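Local structure of beta-1,4-galactanase (Thielavia heterothallica, 1HJS) at residues Ser21-Gly27 and Phe316-Ala322; Trp248-Cys252 and Pro267-Gln273. The protein hydrolyses the beta-1,4-galactosidic linkages of type I arabinogalactans, as a family 53 glycoside hydrolase of clan GH-A. All coordinates share one frame; numbering follows the deposited sequence.

Contact 1: residues Ser21-Gly27 and Phe316-Ala322; sequences SYKNTNG and FSQSGQA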
loop_
_atom_site.group_PDB
_atom_site.type_symbol
_atom_site.label_atom_id
_atom_site.label_comp_id
_atom_site.label_asym_id
_atom_site.label_seq_id
_atom_site.Cartn_x
_atom_site.Cartn_y
_atom_site.Cartn_z
ATOM N N SER A 21 -14.440 19.013 -2.832
ATOM C CA SER A 21 -15.621 18.486 -3.502
ATOM C C SER A 21 -15.132 17.789 -4.759
ATOM O O SER A 21 -14.764 18.446 -5.731
ATOM C CB SER A 21 -16.572 19.623 -3.875
ATOM O OG SER A 21 -17.609 19.144 -4.710
ATOM N N TYR A 22 -15.123 16.461 -4.739
ATOM C CA TYR A 22 -14.644 15.698 -5.880
ATOM C C TYR A 22 -15.606 15.657 -7.053
ATOM O O TYR A 22 -16.823 15.571 -6.881
ATOM C CB TYR A 22 -14.279 14.283 -5.438
ATOM C CG TYR A 22 -13.066 14.256 -4.536
ATOM C CD1 TYR A 22 -11.803 14.588 -5.030
ATOM C CD2 TYR A 22 -13.180 13.919 -3.189
ATOM C CE1 TYR A 22 -10.678 14.583 -4.201
ATOM C CE2 TYR A 22 -12.064 13.912 -2.351
ATOM C CZ TYR A 22 -10.815 14.243 -2.865
ATOM O OH TYR A 22 -9.701 14.212 -2.045
ATOM N N LYS A 23 -15.038 15.711 -8.251
ATOM C CA LYS A 23 -15.823 15.705 -9.472
ATOM C C LYS A 23 -15.247 14.737 -10.482
ATOM O O LYS A 23 -14.029 14.509 -10.525
ATOM C CB LYS A 23 -15.850 17.116 -10.062
ATOM C CG LYS A 23 -16.190 18.183 -9.031
ATOM C CD LYS A 23 -15.985 19.585 -9.576
ATOM C CE LYS A 23 -16.215 20.641 -8.501
ATOM N NZ LYS A 23 -15.216 20.570 -7.399
ATOM N N ASN A 24 -16.141 14.174 -11.287
ATOM C CA ASN A 24 -15.747 13.241 -12.324
ATOM C C ASN A 24 -15.113 14.034 -13.454
ATOM O O ASN A 24 -15.044 15.260 -13.396
ATOM C CB ASN A 24 -16.959 12.461 -12.848
ATOM C CG ASN A 24 -18.034 13.363 -13.444
ATOM O OD1 ASN A 24 -17.741 14.291 -14.201
ATOM N ND2 ASN A 24 -19.291 13.076 -13.115
ATOM N N THR A 25 -14.661 13.327 -14.481
ATOM C CA THR A 25 -14.021 13.962 -15.620
ATOM C C THR A 25 -14.890 14.973 -16.385
ATOM O O THR A 25 -14.355 15.841 -17.070
ATOM C CB THR A 25 -13.456 12.888 -16.580
ATOM O OG1 THR A 25 -14.453 11.891 -16.836
ATOM C CG2 THR A 25 -12.237 12.215 -15.956
ATOM N N ASN A 26 -16.216 14.875 -16.269
ATOM C CA ASN A 26 -17.108 15.830 -16.943
ATOM C C ASN A 26 -17.229 17.059 -16.056
ATOM O O ASN A 26 -17.815 18.069 -16.448
ATOM C CB ASN A 26 -18.529 15.285 -17.114
ATOM C CG ASN A 26 -18.578 13.929 -17.771
ATOM O OD1 ASN A 26 -19.313 13.050 -17.321
ATOM N ND2 ASN A 26 -17.822 13.750 -18.848
ATOM N N GLY A 27 -16.701 16.956 -14.844
ATOM C CA GLY A 27 -16.785 18.066 -13.921
ATOM C C GLY A 27 -18.037 17.990 -13.067
ATOM O O GLY A 27 -18.446 18.985 -12.470
ATOM N N PHE A 316 -5.907 14.445 -9.796
ATOM C CA PHE A 316 -7.085 15.306 -9.711
ATOM C C PHE A 316 -6.627 16.760 -9.754
ATOM O O PHE A 316 -5.526 17.079 -9.303
ATOM C CB PHE A 316 -7.842 15.070 -8.398
ATOM C CG PHE A 316 -8.676 13.821 -8.387
ATOM C CD1 PHE A 316 -8.081 12.566 -8.334
ATOM C CD2 PHE A 316 -10.064 13.904 -8.438
ATOM C CE1 PHE A 316 -8.853 11.407 -8.335
ATOM C CE2 PHE A 316 -10.850 12.753 -8.439
ATOM C CZ PHE A 316 -10.244 11.498 -8.387
ATOM N N SER A 317 -7.468 17.642 -10.287
ATOM C CA SER A 317 -7.124 19.061 -10.353
ATOM C C SER A 317 -7.182 19.627 -8.941
ATOM O O SER A 317 -7.685 18.975 -8.026
ATOM C CB SER A 317 -8.121 19.823 -11.232
ATOM O OG SER A 317 -9.371 19.936 -10.585
ATOM N N GLN A 318 -6.679 20.843 -8.761
ATOM C CA GLN A 318 -6.698 21.455 -7.441
ATOM C C GLN A 318 -8.110 21.809 -6.990
ATOM O O GLN A 318 -8.326 22.153 -5.830
ATOM C CB GLN A 318 -5.793 22.687 -7.412
ATOM C CG GLN A 318 -4.313 22.331 -7.385
ATOM C CD GLN A 318 -3.930 21.517 -6.150
ATOM O OE1 GLN A 318 -3.993 22.014 -5.025
ATOM N NE2 GLN A 318 -3.542 20.263 -6.359
ATOM N N SER A 319 -9.072 21.710 -7.902
ATOM C CA SER A 319 -10.463 21.996 -7.564
ATOM C C SER A 319 -11.191 20.688 -7.251
ATOM O O SER A 319 -12.378 20.692 -6.923
ATOM C CB SER A 319 -11.165 22.729 -8.713
ATOM O OG SER A 319 -11.271 21.910 -9.862
ATOM N N GLY A 320 -10.476 19.571 -7.369
ATOM C CA GLY A 320 -11.068 18.280 -7.063
ATOM C C GLY A 320 -11.636 17.493 -8.227
ATOM O O GLY A 320 -12.363 16.519 -8.022
ATOM N N GLN A 321 -11.307 17.894 -9.450
ATOM C CA GLN A 321 -11.817 17.191 -10.620
ATOM C C GLN A 321 -10.830 16.149 -11.140
ATOM O O GLN A 321 -9.653 16.437 -11.346
ATOM C CB GLN A 321 -12.148 18.185 -11.734
ATOM C CG GLN A 321 -12.713 17.532 -12.983
ATOM C CD GLN A 321 -13.154 18.545 -14.023
ATOM O OE1 GLN A 321 -12.878 19.740 -13.898
ATOM N NE2 GLN A 321 -13.837 18.072 -15.062
ATOM N N ALA A 322 -11.322 14.937 -11.357
ATOM C CA ALA A 322 -10.478 13.862 -11.853
ATOM C C ALA A 322 -9.857 14.249 -13.189
ATOM O O ALA A 322 -10.534 14.783 -14.070
ATOM C CB ALA A 322 -11.296 12.586 -12.007
HETATM O O HOH W 1 -13.065 21.222 -4.191
#
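Lys23 and Gln321 pair in a single beta bridge, their CA atoms 4.4 Å apart, where two loops of the TIM barrel meet: one between helices 12-17 and 32-38, the other beyond strand 290-296. Lys23 N donates to Gly320 O (2.8 Å), and Lys23 O takes the nearly straight bond from Ala322 N (2.9 Å, 170° at the hydrogen). Each segment carries a type I turn, Asn24 to Gly27 and Ser317 to Gly320. The Lys23 chain is extended and bends only at its last torsion (chi4 65°), bringing NZ between two carbonyls, 2.9 Å from Ser319 O and 2.7 Å from Ser21 O. One ammonium ties the turn at Ser319 to the start of the other segment, and a water joins Ser21 N to Ser319 O. On the buried flank, Tyr22 turns its edge to the face of Phe316 in an offset edge-to-face pair, planes at 75°; its hydroxyl is bonded to Ala299 O, and Leu32 of helix 32-38 touches both side chains. The Gln321 side chain reaches fully extended over the Asn24-Gly27 turn, its CG 3.3 Å from Asn24 O and its NE2 making a weak hydrogen bond to Thr25 O at 3.0 Å.

Contact 2: residues Trp248-Cys252 and Pro267-Gln273; sequences WPISC and PFSPEGQ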
loop_
_atom_site.group_PDB
_atom_site.type_symbol
_atom_site.label_atom_id
_atom_site.label_comp_id
_atom_site.label_asym_id
_atom_site.label_seq_id
_atom_site.Cartn_x
_atom_site.Cartn_y
_atom_site.Cartn_z
ATOM N N TRP A 248 3.484 9.083 -10.284
ATOM C CA TRP A 248 4.137 9.675 -11.450
ATOM C C TRP A 248 3.658 11.119 -11.434
ATOM O O TRP A 248 2.460 11.389 -11.332
ATOM C CB TRP A 248 3.769 9.021 -12.779
ATOM C CG TRP A 248 4.573 9.660 -13.880
ATOM C CD1 TRP A 248 4.170 10.664 -14.715
ATOM C CD2 TRP A 248 5.956 9.427 -14.176
ATOM N NE1 TRP A 248 5.217 11.070 -15.511
ATOM C CE2 TRP A 248 6.325 10.328 -15.201
ATOM C CE3 TRP A 248 6.924 8.545 -13.670
ATOM C CZ2 TRP A 248 7.621 10.375 -15.733
ATOM C CZ3 TRP A 248 8.214 8.589 -14.197
ATOM C CH2 TRP A 248 8.549 9.501 -15.220
ATOM N N PRO A 249 4.589 12.072 -11.535
ATOM C CA PRO A 249 4.195 13.478 -11.504
ATOM C C PRO A 249 3.605 14.126 -12.743
ATOM O O PRO A 249 3.951 13.780 -13.877
ATOM C CB PRO A 249 5.481 14.173 -11.054
ATOM C CG PRO A 249 6.536 13.361 -11.697
ATOM C CD PRO A 249 6.058 11.925 -11.555
ATOM N N ILE A 250 2.691 15.063 -12.506
ATOM C CA ILE A 250 2.107 15.843 -13.587
ATOM C C ILE A 250 2.909 17.144 -13.554
ATOM O O ILE A 250 2.782 18.000 -14.426
ATOM C CB ILE A 250 0.595 16.133 -13.379
ATOM C CG1 ILE A 250 0.344 16.785 -12.026
ATOM C CG2 ILE A 250 -0.199 14.846 -13.524
ATOM C CD1 ILE A 250 -1.120 17.139 -11.800
ATOM N N SER A 251 3.750 17.267 -12.532
ATOM C CA SER A 251 4.612 18.433 -12.366
ATOM C C SER A 251 5.768 18.118 -11.421
ATOM O O SER A 251 5.554 17.671 -10.295
ATOM C CB SER A 251 3.813 19.625 -11.828
ATOM O OG SER A 251 4.645 20.766 -11.702
ATOM N N CYS A 252 6.994 18.331 -11.888
ATOM C CA CYS A 252 8.179 18.076 -11.074
ATOM C C CYS A 252 9.306 19.017 -11.475
ATOM O O CYS A 252 10.328 18.585 -12.005
ATOM C CB CYS A 252 8.679 16.633 -11.229
ATOM S SG CYS A 252 9.845 16.253 -9.881
ATOM N N PRO A 267 6.813 12.286 -20.129
ATOM C CA PRO A 267 6.596 13.664 -19.687
ATOM C C PRO A 267 5.842 13.770 -18.368
ATOM O O PRO A 267 5.135 12.842 -17.969
ATOM C CB PRO A 267 5.799 14.262 -20.841
ATOM C CG PRO A 267 4.940 13.105 -21.262
ATOM C CD PRO A 267 5.931 11.950 -21.262
ATOM N N PHE A 268 6.012 14.902 -17.692
ATOM C CA PHE A 268 5.307 15.149 -16.441
ATOM C C PHE A 268 3.993 15.793 -16.854
ATOM O O PHE A 268 3.924 17.007 -17.071
ATOM C CB PHE A 268 6.099 16.101 -15.542
ATOM C CG PHE A 268 7.437 15.566 -15.129
ATOM C CD1 PHE A 268 7.583 14.229 -14.770
ATOM C CD2 PHE A 268 8.549 16.400 -15.079
ATOM C CE1 PHE A 268 8.820 13.728 -14.367
ATOM C CE2 PHE A 268 9.793 15.908 -14.677
ATOM C CZ PHE A 268 9.929 14.570 -14.320
ATOM N N SER A 269 2.964 14.962 -16.985
ATOM C CA SER A 269 1.643 15.409 -17.399
ATOM C C SER A 269 0.682 14.244 -17.207
ATOM O O SER A 269 1.111 13.125 -16.941
ATOM C CB SER A 269 1.667 15.779 -18.878
ATOM O OG SER A 269 1.966 14.635 -19.663
ATOM N N PRO A 270 -0.627 14.491 -17.339
ATOM C CA PRO A 270 -1.586 13.394 -17.171
ATOM C C PRO A 270 -1.298 12.286 -18.180
ATOM O O PRO A 270 -1.402 11.100 -17.865
ATOM C CB PRO A 270 -2.930 14.073 -17.415
ATOM C CG PRO A 270 -2.694 15.453 -16.865
ATOM C CD PRO A 270 -1.324 15.787 -17.426
ATOM N N GLU A 271 -0.933 12.681 -19.397
ATOM C CA GLU A 271 -0.619 11.717 -20.448
ATOM C C GLU A 271 0.571 10.871 -19.997
ATOM O O GLU A 271 0.594 9.651 -20.188
ATOM C CB GLU A 271 -0.267 12.444 -21.752
ATOM C CG GLU A 271 -1.424 13.183 -22.430
ATOM C CD GLU A 271 -1.966 14.358 -21.623
ATOM O OE1 GLU A 271 -1.166 15.090 -21.004
ATOM O OE2 GLU A 271 -3.200 14.561 -21.629
ATOM N N GLY A 272 1.559 11.535 -19.404
ATOM C CA GLY A 272 2.737 10.842 -18.915
ATOM C C GLY A 272 2.372 9.870 -17.806
ATOM O O GLY A 272 2.919 8.766 -17.740
ATOM N N GLN A 273 1.454 10.276 -16.928
ATOM C CA GLN A 273 1.019 9.403 -15.841
ATOM C C GLN A 273 0.414 8.117 -16.382
ATOM O O GLN A 273 0.694 7.032 -15.873
ATOM C CB GLN A 273 -0.039 10.078 -14.966
ATOM C CG GLN A 273 0.440 11.218 -14.110
ATOM C CD GLN A 273 -0.641 11.673 -13.144
ATOM O OE1 GLN A 273 -1.803 11.819 -13.527
ATOM N NE2 GLN A 273 -0.264 11.899 -11.892
#
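Ile250 O and Phe268 O, two acceptors, lie just 3.0 Å apart, an unfavourable approach in a contact where side-chain donors supply the two clear hydrogen bonds. The straighter one runs from Gln273 NE2 to Trp248 O (2.8 Å, 172°), with the carbonyl oxygen in the amide plane. That amide is gripped further: NE2 also donates to Thr314 O and OE1 is bonded to Ser325 OG, which should fix its rotation. Ile250 presses CG2 against the same group, 3.2 Å from Gln273 CD. The indole of Trp248 swings across to the other segment with CG anti to the backbone N (chi1 -176°), and NE1 donates in its ring plane to Pro267 O at 3.0 Å, arriving from above the plane of that carbonyl. Its six-membered ring meets Phe268 obliquely, Trp248 CZ2 to Phe268 CE1 3.8 Å, while Phe276 stacks on the indole and Phe259 meets both aromatic side chains. Cys252, disulfide-bonded to Cys310, lays its CB over the face of Phe268 in a CH-pi contact, 3.8 Å from the centroid; Pro249 CG comes up close to CD1 of the same ring. Ile250 and Ser251 form a classic beta bulge opposite Asp312. Ser269, the N-cap of helix 270-285, accepts from Gly272 N through OG (3.1 Å); the helix lies between strands 240-245 and 290-296 of the TIM barrel.

Both contacts sit on the same side of the chain's centre, their own centres about 17 Å apart and their nearest atoms about 5 Å apart without touching. Along the chain the order is 21-27, 248-252, 267-273, 316-322, so contact 2 falls wholly within the 288 residues that separate the segments of contact 1. Contact 1 joins the loop before helix 32-38 to the tail after strand 290-296, chain from near the two ends of the barrel, whose strands 4-8 and 290-296 are neighbours; contact 2 is local, folding the loop after strand 240-245 onto helix 270-285. Thr314, two residues before Phe316, bonds to both contacts. Both lie away from the catalytic Glu135 and Glu245.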